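Local coordinates for protein diacylglycerol O-acyltransferase (Marinobacter hydrocarbonoclasticus, PDB 6CHJ) that probably transfers the acyl group of an acyl-CoA to a lipid hydroxyl, making triacylglycerols and, as a wax ester synthase, wax esters, at residues P227-M230 against L231-K234. Sequence-based numbering, arbitrary orientation.
Sequences PRCM and LNQK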
ATOM      1  N   PRO B 227      -5.126  31.841   8.108  1.00 50.77           N
ATOM      2  CA  PRO B 227      -5.250  31.524   9.539  1.00 46.08           C
ATOM      3  C   PRO B 227      -4.786  30.118   9.898  1.00 52.52           C
ATOM      4  O   PRO B 227      -4.796  29.185   9.092  1.00 54.87           O
ATOM      5  CB  PRO B 227      -6.757  31.653   9.792  1.00 47.15           C
ATOM      6  CG  PRO B 227      -7.377  31.318   8.456  1.00 51.53           C
ATOM      7  CD  PRO B 227      -6.426  31.855   7.411  1.00 44.47           C
ATOM      8  N   ARG B 228      -4.395  29.968  11.156  1.00 49.42           N
ATOM      9  CA  ARG B 228      -4.243  28.635  11.695  1.00 51.72           C
ATOM     10  C   ARG B 228      -5.565  27.893  11.538  1.00 55.38           C
ATOM     11  O   ARG B 228      -6.641  28.452  11.767  1.00 55.65           O
ATOM     12  CB  ARG B 228      -3.801  28.700  13.156  1.00 58.01           C
ATOM     13  CG  ARG B 228      -2.279  28.899  13.316  1.00 69.46           C
ATOM     14  CD  ARG B 228      -1.790  28.692  14.751  1.00 73.83           C
ATOM     15  NE  ARG B 228      -0.570  27.880  14.811  1.00 85.71           N
ATOM     16  CZ  ARG B 228       0.577  28.268  15.380  1.00 80.77           C
ATOM     17  NH1 ARG B 228       0.668  29.464  15.947  1.00 78.52           N
ATOM     18  NH2 ARG B 228       1.633  27.456  15.385  1.00 71.78           N
ATOM     19  N   CYS B 229      -5.481  26.642  11.094  1.00 59.09           N
ATOM     20  CA  CYS B 229      -6.657  25.884  10.688  1.00 53.32           C
ATOM     21  C   CYS B 229      -6.389  24.399  10.856  1.00 53.72           C
ATOM     22  O   CYS B 229      -5.250  23.938  10.724  1.00 51.61           O
ATOM     23  CB  CYS B 229      -7.034  26.171   9.236  1.00 50.29           C
ATOM     24  SG  CYS B 229      -8.540  25.344   8.704  1.00 53.43           S
ATOM     25  N   MET B 230      -7.462  23.656  11.127  1.00 51.58           N
ATOM     26  CA  MET B 230      -7.349  22.214  11.307  1.00 49.73           C
ATOM     27  C   MET B 230      -6.860  21.511  10.033  1.00 53.35           C
ATOM     28  O   MET B 230      -6.233  20.451  10.120  1.00 49.44           O
ATOM     29  CB  MET B 230      -8.692  21.649  11.787  1.00 44.40           C
ATOM     30  CG  MET B 230      -9.554  21.067  10.706  1.00 54.20           C
ATOM     31  SD  MET B 230     -11.176  20.450  11.265  1.00 66.93           S
ATOM     32  CE  MET B 230     -10.819  18.806  11.868  1.00 57.81           C
ATOM     33  N   LEU B 231      -7.112  22.081   8.845  1.00 50.60           N
ATOM     34  CA  LEU B 231      -6.521  21.528   7.624  1.00 49.02           C
ATOM     35  C   LEU B 231      -4.993  21.604   7.611  1.00 52.88           C
ATOM     36  O   LEU B 231      -4.359  20.969   6.764  1.00 51.39           O
ATOM     37  CB  LEU B 231      -7.050  22.258   6.382  1.00 44.60           C
ATOM     38  CG  LEU B 231      -8.564  22.469   6.232  1.00 53.60           C
ATOM     39  CD1 LEU B 231      -8.892  23.171   4.933  1.00 50.74           C
ATOM     40  CD2 LEU B 231      -9.327  21.167   6.299  1.00 52.12           C
ATOM     41  N   ASN B 232      -4.374  22.361   8.511  1.00 54.55           N
ATOM     42  CA  ASN B 232      -2.981  22.711   8.274  1.00 54.28           C
ATOM     43  C   ASN B 232      -2.084  22.220   9.404  1.00 53.76           C
ATOM     44  O   ASN B 232      -1.441  23.002  10.109  1.00 60.67           O
ATOM     45  CB  ASN B 232      -2.890  24.227   8.039  1.00 47.84           C
ATOM     46  CG  ASN B 232      -3.799  24.686   6.897  1.00 50.58           C
ATOM     47  OD1 ASN B 232      -4.809  25.362   7.117  1.00 58.09           O
ATOM     48  ND2 ASN B 232      -3.454  24.300   5.676  1.00 47.46           N
ATOM     49  N   GLN B 233      -2.011  20.908   9.551  1.00 52.86           N
ATOM     50  CA  GLN B 233      -1.241  20.281  10.608  1.00 54.66           C
ATOM     51  C   GLN B 233      -0.574  19.036  10.031  1.00 51.73           C
ATOM     52  O   GLN B 233      -0.832  18.645   8.893  1.00 51.79           O
ATOM     53  CB  GLN B 233      -2.144  19.947  11.809  1.00 52.63           C
ATOM     54  CG  GLN B 233      -3.574  19.592  11.394  1.00 57.97           C
ATOM     55  CD  GLN B 233      -4.511  19.334  12.578  1.00 63.74           C
ATOM     56  OE1 GLN B 233      -4.081  18.880  13.641  1.00 67.11           O
ATOM     57  NE2 GLN B 233      -5.797  19.631  12.397  1.00 58.07           N
ATOM     58  N   LYS B 234       0.314  18.433  10.813  1.00 49.32           N
ATOM     59  CA  LYS B 234       0.989  17.214  10.387  1.00 52.52           C
ATOM     60  C   LYS B 234      -0.027  16.083  10.192  1.00 57.40           C
ATOM     61  O   LYS B 234      -1.014  15.963  10.928  1.00 58.33           O
ATOM     62  CB  LYS B 234       2.056  16.808  11.417  1.00 49.03           C
ATOM     63  CG  LYS B 234       3.326  17.709  11.404  1.00 59.26           C
ATOM     64  CD  LYS B 234       4.404  17.249  12.399  1.00 60.75           C
ATOM     65  CE  LYS B 234       5.836  17.635  11.940  1.00 79.03           C
ATOM     66  NZ  LYS B 234       6.647  16.480  11.397  1.00 77.07           N
TER
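The carboxamides of N232 and Q233 meet C229 and M230 through atoms at their rims, with neither amide face stacked on the other segment. OD1 of N232 comes against CB of C229 at 3.2 Å, whereas Q233 presents NE2 to the carbonyl oxygen of M230. C229 to N232 form a type I beta turn, with Q233 just beyond it, in the surface loop that leads from helix 200-212 to strand 239-247. Its closing bond, from N232 N to C229 O, is 2.9 Å long. ND2 of N232 bonds to the backbone oxygens of N375 and R407, tying the turn to neighbouring loops. The hydrogen bond from Q233 NE2 to M230 O is nearly straight (166°), although its very short modelled length makes the exact spacing doubtful. Without the carboxamide, as with an alanine at Q233, M230 O would probably lose this side-chain donor and a gap would open beside CB of M230, 3.6 Å from NE2. L231 packs on L274 of helix 262-280 and on L432. A chi1 of -176° swings the sulfur of C229 away from its own N, and SG accepts the N-H of L231 at 3.6 Å; the same SG lies 3.8 Å from CG of L231.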